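GRMZM2G135359 pseudokinase (Zea mays, PDB 6CPY) is the kinase-like domain of a membrane-spanning receptor-like pseudokinase, whose family is generally linked to ATP binding and protein phosphorylation, activities that remain uncertain here. Local coordinates at residues A[39-44]-A[65-70]; A[103-108]-A[185-190]; A[123-128]-A[177-182]; A[129-134]-A[173-178]; A[139-144]-A[261-266]. All blocks are in the same frame, centred on the assembly; numbering follows the deposited sequence.

Overall arrangement
Read from the N terminus, contact 1 comes first and closes a short loop holding strands 47-50 and 54-60, so it ties helix 34-40 to the N-lobe sheet before any other contact opens. Contact 2 then opens at 103-108 and closes at 185-190. Within this long excursion lies contact 3; contact 4 opens just after it and ends on the same stretch, sharing Thr177 and Val178. Together they fasten the αC-β4 loop, the hinge and helix 130-135 to the two-stranded sheet and the loop before it. Contact 5 opens at 139-144 but closes only at 261-266, crossing contacts 2, 3 and 4 and linking the approach to helix 144-164 with the loop before helix 269-282 of the C-lobe.

Contact 1 of 5, residues A[39-44]-A[65-70]; sequences TACEDF and VEIAVA
Cys41 and Val69 make the closest touch here, with Cys41 SG 3.6 Å from Val69 CG2. The sulfur reaches the strand because chi1 of -53° swings it anti to the carbonyl carbon of its own residue. Val69 divides its two methyls between two partners. While CG2 takes the cysteine, CG1, anti to the backbone N at chi1 176°, lies at the edge of the Phe44 ring, 4.4 Å from Phe44 CE1. Two residues back, Ile67 sends its extended branch up to the helix end, where Ile67 CD1 meets Ala40 CB at 4.3 Å and Cys41 SG at 4.4 Å. No hydrogen bond joins the segments; the interface is wholly apolar.

Behind this first layer, the end of helix 34-40 sets the positions. Glu42, with positive phi, is the C-prime residue of a Schellman motif, and its N donates to Thr39 O at 3.3 Å. The chain then curls round to bring Phe44 down beside Val69, and Tyr57 meets the Phe44 ring edge-to-face. Ile67 and Val69 are in turn held by backbone bonds to Gly59 and Tyr57 on strand 54-60, with Val121 and Val119 of strand 117-123 also packing on their side chains. The arrangement is that of a helix preceding the first strand and packed on one face of the five-stranded antiparallel sheet of a protein kinase N-lobe.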
# COMPACT_ATOMS: atom_id res chain seq x y z
N THR A 39 0.44 12.03 -23.54
CA THR A 39 0.28 13.45 -23.23
C THR A 39 0.36 13.67 -21.71
O THR A 39 1.13 14.50 -21.23
CB THR A 39 -1.07 13.98 -23.77
OG1 THR A 39 -1.13 13.77 -25.19
CG2 THR A 39 -1.23 15.47 -23.47
N ALA A 40 -0.42 12.89 -20.97
CA ALA A 40 -0.49 13.05 -19.52
C ALA A 40 0.87 12.88 -18.83
O ALA A 40 1.16 13.58 -17.86
CB ALA A 40 -1.49 12.08 -18.93
N CYS A 41 1.68 11.94 -19.32
CA CYS A 41 2.98 11.64 -18.70
C CYS A 41 4.19 12.16 -19.47
O CYS A 41 5.30 11.67 -19.25
CB CYS A 41 3.14 10.13 -18.53
SG CYS A 41 1.78 9.36 -17.65
N GLU A 42 3.99 13.12 -20.37
CA GLU A 42 5.10 13.68 -21.16
C GLU A 42 5.92 12.57 -21.81
O GLU A 42 7.14 12.52 -21.67
CB GLU A 42 6.02 14.55 -20.29
CG GLU A 42 5.32 15.64 -19.49
CD GLU A 42 5.11 16.92 -20.27
OE1 GLU A 42 4.95 16.85 -21.51
OE2 GLU A 42 5.10 17.99 -19.63
N ASP A 43 5.22 11.66 -22.49
CA ASP A 43 5.85 10.48 -23.10
C ASP A 43 6.71 9.67 -22.10
O ASP A 43 7.77 9.17 -22.45
CB ASP A 43 6.65 10.88 -24.35
CG ASP A 43 5.75 11.30 -25.51
OD1 ASP A 43 4.90 10.49 -25.93
OD2 ASP A 43 5.92 12.43 -26.02
N PHE A 44 6.23 9.55 -20.87
CA PHE A 44 6.87 8.71 -19.85
C PHE A 44 8.32 9.12 -19.53
O PHE A 44 9.21 8.28 -19.38
CB PHE A 44 6.75 7.23 -20.25
CG PHE A 44 5.35 6.84 -20.64
CD1 PHE A 44 4.37 6.64 -19.66
CD2 PHE A 44 4.98 6.71 -21.97
CE1 PHE A 44 3.07 6.30 -20.01
CE2 PHE A 44 3.68 6.38 -22.32
CZ PHE A 44 2.73 6.18 -21.35
N VAL A 65 -6.15 16.00 -12.60
CA VAL A 65 -5.87 14.95 -11.62
C VAL A 65 -4.48 14.38 -11.86
O VAL A 65 -4.18 13.91 -12.95
CB VAL A 65 -6.93 13.83 -11.69
CG1 VAL A 65 -6.51 12.65 -10.84
CG2 VAL A 65 -8.29 14.36 -11.25
N GLU A 66 -3.64 14.42 -10.83
CA GLU A 66 -2.30 13.87 -10.92
C GLU A 66 -2.37 12.35 -10.76
O GLU A 66 -3.19 11.83 -9.99
CB GLU A 66 -1.40 14.50 -9.86
CG GLU A 66 -1.14 15.98 -10.14
CD GLU A 66 -0.27 16.61 -9.08
OE1 GLU A 66 0.98 16.49 -9.13
OE2 GLU A 66 -0.85 17.22 -8.17
N ILE A 67 -1.52 11.65 -11.50
CA ILE A 67 -1.55 10.19 -11.55
C ILE A 67 -0.16 9.61 -11.41
O ILE A 67 0.85 10.23 -11.75
CB ILE A 67 -2.19 9.67 -12.86
CG1 ILE A 67 -1.49 10.23 -14.10
CG2 ILE A 67 -3.67 10.03 -12.90
CD1 ILE A 67 -2.02 9.72 -15.42
N ALA A 68 -0.13 8.38 -10.91
CA ALA A 68 1.07 7.59 -10.93
C ALA A 68 0.74 6.40 -11.81
O ALA A 68 -0.24 5.68 -11.56
CB ALA A 68 1.43 7.13 -9.53
N VAL A 69 1.55 6.22 -12.84
CA VAL A 69 1.30 5.20 -13.84
C VAL A 69 2.28 4.06 -13.65
O VAL A 69 3.48 4.26 -13.74
CB VAL A 69 1.42 5.80 -15.24
CG1 VAL A 69 1.26 4.73 -16.31
CG2 VAL A 69 0.41 6.92 -15.40
N ALA A 70 1.75 2.87 -13.36
CA ALA A 70 2.57 1.68 -13.19
C ALA A 70 2.61 0.97 -14.53
O ALA A 70 1.57 0.60 -15.07
CB ALA A 70 1.98 0.77 -12.12

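Contact 2 of 5, residues A[103-108]-A[185-190]; sequences FMNLLG and AAKVSD
Two direct hydrogen bonds join Phe103 and Met104 to Lys187 and Val188. Met104 N donates to Val188 O over 2.8 Å in a nearly straight bond, 165° at the hydrogen; the backbones of Phe103 and Val188 form a single beta bridge here. From the side chain, Lys187 NZ donates to Phe103 O at 3.0 Å, approaching with a tilt of 32° from the carbonyl plane. The lysine gets there by running its CG and CD close past that same oxygen before chi4 of -74° turns the amine in. Its charge is met by a salt bridge to Glu123, and Lys101 O accepts a further bond.

Carbon atoms of Phe103 also crowd Val188 O: Phe103 CA makes a CA-H...O contact with it at 3.4 Å, and the ring, through CD1, approaches it obliquely.

In kinase terms this is the αC-β4 loop laid against strand β8, just where the chain enters the position of the DFG motif. Asp190 stands at the DFG aspartate position, with its carboxylate engaged by Arg171 and Trp194.

One water spans the two backbones at this point, donating to Met104 O at 2.8 Å and accepting from Asp190 N at 2.9 Å.

Apolar contacts fill in the rest. The edge of the Phe103 ring is turned to Asp190 CB, 4.2 Å from Phe103 CZ, while Cys157 and Leu95 also pack on this side chain. Met104 SD touches Ser189 CB at 3.9 Å, and the serine's OG is bonded to Thr177 O.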
# COMPACT_ATOMS: atom_id res chain seq x y z
N PHE A 103 -6.52 3.97 0.46
CA PHE A 103 -5.91 3.12 -0.54
C PHE A 103 -5.47 4.01 -1.72
O PHE A 103 -6.10 5.02 -2.00
CB PHE A 103 -6.90 2.05 -1.03
CG PHE A 103 -6.28 1.03 -1.94
CD1 PHE A 103 -5.31 0.17 -1.47
CD2 PHE A 103 -6.67 0.93 -3.27
CE1 PHE A 103 -4.71 -0.76 -2.29
CE2 PHE A 103 -6.08 0.00 -4.10
CZ PHE A 103 -5.10 -0.84 -3.62
N MET A 104 -4.38 3.62 -2.38
CA MET A 104 -3.94 4.27 -3.61
C MET A 104 -4.78 3.69 -4.76
O MET A 104 -4.41 2.70 -5.38
CB MET A 104 -2.45 4.03 -3.81
CG MET A 104 -1.87 4.65 -5.08
SD MET A 104 -0.06 4.79 -5.01
CE MET A 104 0.05 6.15 -3.89
N ASN A 105 -5.93 4.33 -5.00
CA ASN A 105 -6.99 3.77 -5.82
C ASN A 105 -6.62 3.72 -7.31
O ASN A 105 -5.92 4.60 -7.83
CB ASN A 105 -8.29 4.53 -5.61
CG ASN A 105 -8.80 4.42 -4.19
OD1 ASN A 105 -9.11 3.35 -3.73
ND2 ASN A 105 -8.86 5.54 -3.49
N LEU A 106 -7.05 2.63 -7.94
CA LEU A 106 -6.96 2.45 -9.38
C LEU A 106 -7.94 3.37 -10.10
O LEU A 106 -9.17 3.29 -9.87
CB LEU A 106 -7.27 0.99 -9.72
CG LEU A 106 -7.12 0.60 -11.19
CD1 LEU A 106 -5.67 0.65 -11.63
CD2 LEU A 106 -7.69 -0.80 -11.38
N LEU A 107 -7.41 4.25 -10.95
CA LEU A 107 -8.21 5.25 -11.67
C LEU A 107 -8.44 4.92 -13.15
O LEU A 107 -9.26 5.57 -13.81
CB LEU A 107 -7.53 6.61 -11.61
CG LEU A 107 -7.33 7.20 -10.21
CD1 LEU A 107 -6.57 8.53 -10.30
CD2 LEU A 107 -8.67 7.35 -9.51
N GLY A 108 -7.69 3.96 -13.67
CA GLY A 108 -7.81 3.57 -15.07
C GLY A 108 -6.77 2.56 -15.47
O GLY A 108 -5.94 2.14 -14.66
N ALA A 185 -1.76 11.89 5.08
CA ALA A 185 -2.63 10.75 5.30
C ALA A 185 -2.03 9.53 4.59
O ALA A 185 -1.31 9.66 3.60
CB ALA A 185 -4.03 11.02 4.79
N ALA A 186 -2.35 8.34 5.09
CA ALA A 186 -1.83 7.11 4.52
C ALA A 186 -2.61 6.70 3.27
O ALA A 186 -3.82 6.78 3.25
CB ALA A 186 -1.91 5.98 5.54
N LYS A 187 -1.87 6.24 2.26
CA LYS A 187 -2.44 5.47 1.15
C LYS A 187 -1.64 4.20 0.94
O LYS A 187 -0.50 4.22 0.45
CB LYS A 187 -2.53 6.33 -0.13
CG LYS A 187 -3.81 7.16 -0.18
CD LYS A 187 -4.02 7.84 -1.53
CE LYS A 187 -5.26 8.71 -1.51
NZ LYS A 187 -6.52 7.94 -1.54
N VAL A 188 -2.23 3.08 1.35
CA VAL A 188 -1.64 1.77 1.13
C VAL A 188 -1.74 1.48 -0.37
O VAL A 188 -2.76 1.79 -0.99
CB VAL A 188 -2.36 0.66 1.91
CG1 VAL A 188 -1.72 -0.69 1.65
CG2 VAL A 188 -2.37 0.98 3.40
N SER A 189 -0.69 0.91 -0.94
CA SER A 189 -0.65 0.70 -2.39
C SER A 189 -0.47 -0.75 -2.79
O SER A 189 -0.01 -1.59 -2.01
CB SER A 189 0.46 1.53 -3.02
OG SER A 189 1.73 1.02 -2.70
N ASP A 190 -0.83 -1.02 -4.04
CA ASP A 190 -0.53 -2.29 -4.67
C ASP A 190 -0.14 -2.02 -6.12
O ASP A 190 -0.97 -2.10 -7.03
CB ASP A 190 -1.73 -3.21 -4.60
CG ASP A 190 -1.49 -4.55 -5.28
OD1 ASP A 190 -0.33 -4.94 -5.53
OD2 ASP A 190 -2.48 -5.21 -5.58
O HOH W 1 -2.18 1.08 -5.54

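Contact 3 of 5, residues A[123-128]-A[177-182]; sequences EYAPNG and TVYLTD
Asn127 and Leu180 pair where the kinase hinge, on its way out of the N-lobe, lies on strand β7 of the C-lobe, next to the region that in active kinases receives the adenine of ATP. Ala125 to Gly128 form a type I turn, and both ends of it touch the strand. Asn127 N donates to Leu180 O at 3.0 Å; in return Leu180 N gives a 2.9 Å bond to Gly128 O.

The side chains follow the same path. Tyr179, with chi1 of -72°, carries its ring past Gly128 O, while its CB rests on Ala125 CB at 3.6 Å. Leu180 is turned likewise, CG anti to its carbonyl carbon, and its CB packs on Asn127 CB at 3.9 Å; the far end of the leucine goes on to His133 and Ile150. Pro126 brings its ring to the chain just past the strand, where Pro126 CG meets Asp182 CB at 3.8 Å. There the aspartate's chi1 of 59° leads its carboxylate away from the proline.

Asn127 grips the other segment twice. Its amide stands beside its own backbone N and reaches down the strand, so that one residue bonds through both main chain and side chain. Asn127 ND2 donates to Thr181 O at 2.7 Å, with that oxygen only 12° out of the amide plane.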
# COMPACT_ATOMS: atom_id res chain seq x y z
N GLU A 123 -3.95 6.82 -8.28
CA GLU A 123 -3.86 8.12 -7.60
C GLU A 123 -2.41 8.44 -7.29
O GLU A 123 -1.63 7.55 -6.95
CB GLU A 123 -4.64 8.09 -6.28
CG GLU A 123 -6.14 8.04 -6.45
CD GLU A 123 -6.88 7.87 -5.14
OE1 GLU A 123 -6.30 7.29 -4.19
OE2 GLU A 123 -8.06 8.28 -5.08
N TYR A 124 -2.04 9.72 -7.39
CA TYR A 124 -0.68 10.18 -7.08
C TYR A 124 -0.62 10.66 -5.64
O TYR A 124 -1.48 11.41 -5.22
CB TYR A 124 -0.31 11.37 -7.97
CG TYR A 124 1.02 12.03 -7.62
CD1 TYR A 124 2.21 11.34 -7.79
CD2 TYR A 124 1.08 13.35 -7.17
CE1 TYR A 124 3.43 11.92 -7.48
CE2 TYR A 124 2.30 13.95 -6.90
CZ TYR A 124 3.47 13.23 -7.05
OH TYR A 124 4.69 13.79 -6.77
N ALA A 125 0.42 10.25 -4.92
CA ALA A 125 0.64 10.70 -3.53
C ALA A 125 1.88 11.60 -3.51
O ALA A 125 2.98 11.12 -3.77
CB ALA A 125 0.85 9.51 -2.62
N PRO A 126 1.70 12.90 -3.23
CA PRO A 126 2.84 13.82 -3.38
C PRO A 126 3.98 13.68 -2.37
O PRO A 126 5.10 14.10 -2.67
CB PRO A 126 2.21 15.21 -3.28
CG PRO A 126 0.88 15.01 -2.67
CD PRO A 126 0.44 13.61 -2.96
N ASN A 127 3.73 13.08 -1.21
CA ASN A 127 4.74 13.05 -0.15
C ASN A 127 5.50 11.73 -0.01
O ASN A 127 6.08 11.46 1.04
CB ASN A 127 4.12 13.48 1.18
CG ASN A 127 3.93 14.97 1.27
OD1 ASN A 127 4.83 15.73 0.93
ND2 ASN A 127 2.76 15.40 1.71
N GLY A 128 5.50 10.92 -1.06
CA GLY A 128 6.37 9.76 -1.12
C GLY A 128 5.94 8.63 -0.19
O GLY A 128 4.77 8.56 0.17
N THR A 177 5.50 0.40 0.73
CA THR A 177 4.29 0.38 -0.08
C THR A 177 3.16 1.25 0.46
O THR A 177 2.08 1.26 -0.12
CB THR A 177 3.80 -1.05 -0.34
OG1 THR A 177 3.30 -1.63 0.88
CG2 THR A 177 4.94 -1.89 -0.87
N VAL A 178 3.43 1.98 1.54
CA VAL A 178 2.50 2.97 2.06
C VAL A 178 2.98 4.34 1.61
O VAL A 178 4.10 4.75 1.93
CB VAL A 178 2.44 2.96 3.60
CG1 VAL A 178 1.49 4.03 4.10
CG2 VAL A 178 2.01 1.59 4.10
N TYR A 179 2.13 5.03 0.87
CA TYR A 179 2.41 6.38 0.39
C TYR A 179 1.65 7.41 1.24
O TYR A 179 0.72 7.07 1.97
CB TYR A 179 2.04 6.51 -1.08
CG TYR A 179 3.00 5.77 -1.99
CD1 TYR A 179 2.91 4.40 -2.16
CD2 TYR A 179 4.02 6.45 -2.64
CE1 TYR A 179 3.81 3.72 -2.97
CE2 TYR A 179 4.92 5.79 -3.46
CZ TYR A 179 4.82 4.42 -3.62
OH TYR A 179 5.72 3.76 -4.43
N LEU A 180 2.09 8.66 1.14
CA LEU A 180 1.57 9.75 1.97
C LEU A 180 1.00 10.87 1.09
O LEU A 180 1.68 11.33 0.17
CB LEU A 180 2.70 10.30 2.84
CG LEU A 180 3.37 9.26 3.75
CD1 LEU A 180 4.49 9.89 4.56
CD2 LEU A 180 2.35 8.63 4.68
N THR A 181 -0.22 11.29 1.41
CA THR A 181 -0.91 12.37 0.69
C THR A 181 -0.34 13.73 1.07
O THR A 181 0.54 13.83 1.92
CB THR A 181 -2.42 12.39 1.01
OG1 THR A 181 -2.63 12.80 2.37
CG2 THR A 181 -3.06 11.04 0.77
N ASP A 182 -0.87 14.78 0.44
CA ASP A 182 -0.39 16.15 0.68
C ASP A 182 -0.48 16.64 2.14
O ASP A 182 0.28 17.53 2.53
CB ASP A 182 -1.09 17.15 -0.26
CG ASP A 182 -2.60 17.16 -0.11
OD1 ASP A 182 -3.16 16.37 0.69
OD2 ASP A 182 -3.24 17.97 -0.82

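Contact 4 of 5, residues A[129-134]-A[173-178]; sequences TLFEHL and FDSTTV
Thr129 opens the run along helix 130-135 by resting on the chain that leads into strand 178-180. Its CA makes a CA-H...O contact of 3.2 Å with Val178 O, and its methyl, CG2, comes within 3.5 Å of Thr176 O. The hydroxyl serves the helix itself: chi1 of 68° puts OG1 where it accepts from Glu132 N at 3.1 Å, while Glu132 OE1 accepts a hydrogen bond from Thr129 N, met from above the carboxylate plane. This reciprocal pair is a capping box.

Leu130 comes next. Its N donates to Val178 O at 2.8 Å, nearly in line with the carbonyl, and Leu130 CB packs on Val178 CB at 4.0 Å. Farther out, its isobutyl end lies over Ser175 CB, with Ile228 and Leu142 beyond.

At Phe131 the N donates to Ser175 O at 3.0 Å, from well above the carbonyl plane. The ring, swung anti to its backbone N (chi1 -175°), runs alongside Thr176 CG2 and leads outward. Ser175 OG sits in the plane of that ring at its edge, 3.4 Å from Phe131 CD2, and is itself bonded to Glu227.

Segment 173-178 corresponds to the end of the catalytic loop of active kinases, and it contains an Asx turn at Asp174. The first N-H groups of kinase helix αD are therefore taken up in turn by Val178 O, Ser175 O and Thr129 OG1, so the electropositive start of the helix probably gains from facing these oxygens.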
# COMPACT_ATOMS: atom_id res chain seq x y z
N THR A 129 6.90 7.79 0.19
CA THR A 129 6.61 6.59 1.00
C THR A 129 6.82 6.82 2.49
O THR A 129 7.57 7.71 2.92
CB THR A 129 7.49 5.39 0.61
OG1 THR A 129 8.85 5.64 0.96
CG2 THR A 129 7.36 5.09 -0.90
N LEU A 130 6.17 5.98 3.29
CA LEU A 130 6.37 6.02 4.73
C LEU A 130 7.83 5.72 5.07
O LEU A 130 8.43 6.40 5.91
CB LEU A 130 5.41 5.02 5.41
CG LEU A 130 5.52 4.86 6.92
CD1 LEU A 130 5.31 6.17 7.65
CD2 LEU A 130 4.52 3.82 7.38
N PHE A 131 8.41 4.71 4.41
CA PHE A 131 9.82 4.34 4.62
C PHE A 131 10.75 5.55 4.47
O PHE A 131 11.61 5.78 5.33
CB PHE A 131 10.26 3.24 3.64
CG PHE A 131 11.66 2.73 3.87
CD1 PHE A 131 12.75 3.37 3.31
CD2 PHE A 131 11.89 1.61 4.67
CE1 PHE A 131 14.04 2.91 3.53
CE2 PHE A 131 13.17 1.15 4.90
CZ PHE A 131 14.25 1.80 4.33
N GLU A 132 10.56 6.31 3.40
CA GLU A 132 11.35 7.52 3.13
C GLU A 132 11.26 8.52 4.26
O GLU A 132 12.29 9.01 4.74
CB GLU A 132 10.89 8.20 1.82
CG GLU A 132 11.43 7.54 0.57
CD GLU A 132 10.68 7.91 -0.71
OE1 GLU A 132 9.70 8.69 -0.65
OE2 GLU A 132 11.07 7.40 -1.78
N HIS A 133 10.05 8.83 4.71
CA HIS A 133 9.85 9.79 5.79
C HIS A 133 10.33 9.34 7.15
O HIS A 133 10.71 10.18 7.97
CB HIS A 133 8.40 10.26 5.85
CG HIS A 133 8.07 11.28 4.82
ND1 HIS A 133 8.31 12.62 5.01
CD2 HIS A 133 7.59 11.15 3.56
CE1 HIS A 133 7.96 13.28 3.92
NE2 HIS A 133 7.52 12.42 3.03
N LEU A 134 10.35 8.03 7.40
CA LEU A 134 10.84 7.49 8.65
C LEU A 134 12.36 7.35 8.69
O LEU A 134 12.97 7.55 9.74
CB LEU A 134 10.21 6.12 8.95
CG LEU A 134 8.73 6.10 9.32
CD1 LEU A 134 8.25 4.68 9.53
CD2 LEU A 134 8.46 6.93 10.56
N PHE A 173 2.81 -5.73 1.47
CA PHE A 173 2.61 -4.66 2.44
C PHE A 173 3.80 -4.41 3.39
O PHE A 173 4.22 -5.30 4.14
CB PHE A 173 1.34 -4.92 3.23
CG PHE A 173 1.13 -3.96 4.35
CD1 PHE A 173 0.79 -2.65 4.10
CD2 PHE A 173 1.30 -4.38 5.66
CE1 PHE A 173 0.61 -1.75 5.13
CE2 PHE A 173 1.12 -3.49 6.70
CZ PHE A 173 0.78 -2.18 6.44
N ASP A 174 4.35 -3.20 3.33
CA ASP A 174 5.35 -2.73 4.30
C ASP A 174 5.48 -1.21 4.18
O ASP A 174 4.69 -0.58 3.47
CB ASP A 174 6.71 -3.46 4.15
CG ASP A 174 7.36 -3.25 2.80
OD1 ASP A 174 7.23 -2.17 2.19
OD2 ASP A 174 8.05 -4.20 2.36
N SER A 175 6.43 -0.61 4.88
CA SER A 175 6.52 0.85 4.85
C SER A 175 6.92 1.39 3.47
O SER A 175 6.66 2.56 3.18
CB SER A 175 7.44 1.39 5.96
OG SER A 175 8.78 0.99 5.75
N THR A 176 7.52 0.56 2.61
CA THR A 176 7.82 0.99 1.23
C THR A 176 6.60 1.03 0.32
O THR A 176 6.64 1.64 -0.76
CB THR A 176 8.92 0.13 0.54
OG1 THR A 176 8.42 -1.18 0.25
CG2 THR A 176 10.17 0.03 1.41
N THR A 177 5.50 0.40 0.73
CA THR A 177 4.29 0.38 -0.08
C THR A 177 3.16 1.25 0.46
O THR A 177 2.08 1.26 -0.12
CB THR A 177 3.80 -1.05 -0.34
OG1 THR A 177 3.30 -1.63 0.88
CG2 THR A 177 4.94 -1.89 -0.87
N VAL A 178 3.43 1.98 1.54
CA VAL A 178 2.50 2.97 2.06
C VAL A 178 2.98 4.34 1.61
O VAL A 178 4.10 4.75 1.93
CB VAL A 178 2.44 2.96 3.60
CG1 VAL A 178 1.49 4.03 4.10
CG2 VAL A 178 2.01 1.59 4.10

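Contact 5 of 5, residues A[139-144]-A[261-266]; sequences AEKLDW and DPSIGF
Ser263 is met by the aliphatic part of Lys141: Lys141 CG stands 4.1 Å from Ser263 CB, and Lys141 CD is equally far from Ser263 OG. Chi1 and chi2, both near -61°, fold the lysine so that its middle passes the serine while NZ goes on to His133 O and Val136 O. Ser263 is held from behind by an Asx turn, in which its N donates to Asp261 OD1 at 3.0 Å.

Ile264, the next residue, lies against Trp144. Its CG2, placed anti to the backbone N by chi1 of -77°, touches Trp144 N at 3.9 Å, Trp144 CB at 4.0 Å and the edge of the ring at CE3.

In the kinase fold this is where the loop between helices αG and αH lies against the start of helix αE. Asp143 caps that helix through OD1 to Ala146 N, and Arg147 in its first turn reaches Leu142 O, Asp261 and Ser263 OG, thereby bonding to both segments.

Past Gly265, which bends the chain with a positive phi, Phe266 leads its ring away and offers its carbonyl instead, with Phe266 O 3.8 Å from Trp144 CB. A water is gripped by three backbone atoms here: it accepts from Trp144 N at 3.0 Å and donates to Ile264 O and, at 2.8 Å, to Phe266 O.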
# COMPACT_ATOMS: atom_id res chain seq x y z
N ALA A 139 14.61 13.53 4.49
CA ALA A 139 13.14 13.57 4.44
C ALA A 139 12.54 14.21 5.69
O ALA A 139 13.11 14.14 6.78
CB ALA A 139 12.58 12.17 4.25
N GLU A 140 11.37 14.84 5.52
CA GLU A 140 10.67 15.51 6.62
C GLU A 140 10.18 14.48 7.64
O GLU A 140 9.52 13.50 7.28
CB GLU A 140 9.49 16.32 6.09
CG GLU A 140 8.86 17.23 7.14
CD GLU A 140 7.57 17.88 6.66
OE1 GLU A 140 7.38 18.01 5.43
OE2 GLU A 140 6.74 18.25 7.52
N LYS A 141 10.50 14.73 8.91
CA LYS A 141 10.11 13.83 9.99
C LYS A 141 8.66 14.07 10.40
O LYS A 141 8.12 15.18 10.26
CB LYS A 141 11.04 13.98 11.20
CG LYS A 141 12.50 13.63 10.91
CD LYS A 141 12.69 12.18 10.47
CE LYS A 141 13.99 11.96 9.69
NZ LYS A 141 13.82 10.93 8.63
N LEU A 142 8.03 13.00 10.89
CA LEU A 142 6.61 12.99 11.19
C LEU A 142 6.41 13.09 12.71
O LEU A 142 7.04 12.35 13.45
CB LEU A 142 6.02 11.67 10.68
CG LEU A 142 6.13 11.45 9.16
CD1 LEU A 142 5.90 9.99 8.84
CD2 LEU A 142 5.13 12.33 8.43
N ASP A 143 5.55 14.01 13.17
CA ASP A 143 5.28 14.14 14.62
C ASP A 143 4.28 13.09 15.13
O ASP A 143 3.82 12.25 14.37
CB ASP A 143 4.85 15.56 14.98
CG ASP A 143 3.51 15.98 14.39
OD1 ASP A 143 2.75 15.15 13.83
OD2 ASP A 143 3.23 17.19 14.49
N TRP A 144 3.97 13.12 16.43
CA TRP A 144 3.09 12.13 17.04
C TRP A 144 1.74 12.01 16.34
O TRP A 144 1.33 10.92 15.97
CB TRP A 144 2.90 12.42 18.53
CG TRP A 144 2.04 11.44 19.21
CD1 TRP A 144 0.77 11.63 19.66
CD2 TRP A 144 2.39 10.10 19.53
NE1 TRP A 144 0.31 10.49 20.26
CE2 TRP A 144 1.28 9.53 20.18
CE3 TRP A 144 3.54 9.34 19.34
CZ2 TRP A 144 1.30 8.22 20.65
CZ3 TRP A 144 3.55 8.03 19.79
CH2 TRP A 144 2.43 7.49 20.43
N ASP A 261 10.74 6.54 18.97
CA ASP A 261 11.59 7.33 18.09
C ASP A 261 11.83 8.74 18.64
O ASP A 261 10.88 9.49 18.81
CB ASP A 261 10.91 7.41 16.70
CG ASP A 261 11.82 7.98 15.62
OD1 ASP A 261 12.88 8.56 15.94
OD2 ASP A 261 11.44 7.83 14.44
N PRO A 262 13.09 9.12 18.88
CA PRO A 262 13.35 10.51 19.32
C PRO A 262 12.88 11.60 18.35
O PRO A 262 12.49 12.69 18.78
CB PRO A 262 14.88 10.56 19.50
CG PRO A 262 15.31 9.14 19.61
CD PRO A 262 14.32 8.31 18.84
N SER A 263 12.87 11.30 17.05
CA SER A 263 12.45 12.29 16.05
C SER A 263 10.96 12.65 16.09
O SER A 263 10.53 13.61 15.44
CB SER A 263 12.84 11.83 14.63
OG SER A 263 12.12 10.68 14.23
N ILE A 264 10.16 11.88 16.83
CA ILE A 264 8.75 12.21 17.06
C ILE A 264 8.58 13.52 17.82
O ILE A 264 7.61 14.26 17.59
CB ILE A 264 8.06 11.07 17.84
CG1 ILE A 264 7.77 9.92 16.88
CG2 ILE A 264 6.79 11.53 18.55
CD1 ILE A 264 7.48 8.60 17.56
N GLY A 265 9.51 13.79 18.73
CA GLY A 265 9.34 14.85 19.70
C GLY A 265 8.50 14.36 20.87
O GLY A 265 8.61 13.20 21.28
N PHE A 266 7.64 15.22 21.40
CA PHE A 266 6.86 14.86 22.58
C PHE A 266 5.82 13.82 22.23
O PHE A 266 5.30 13.80 21.11
CB PHE A 266 6.20 16.08 23.20
CG PHE A 266 7.17 17.03 23.84
CD1 PHE A 266 7.94 16.63 24.93
CD2 PHE A 266 7.31 18.33 23.36
CE1 PHE A 266 8.83 17.50 25.52
CE2 PHE A 266 8.20 19.21 23.96
CZ PHE A 266 8.95 18.80 25.05
O HOH W 2 5.18 14.90 18.54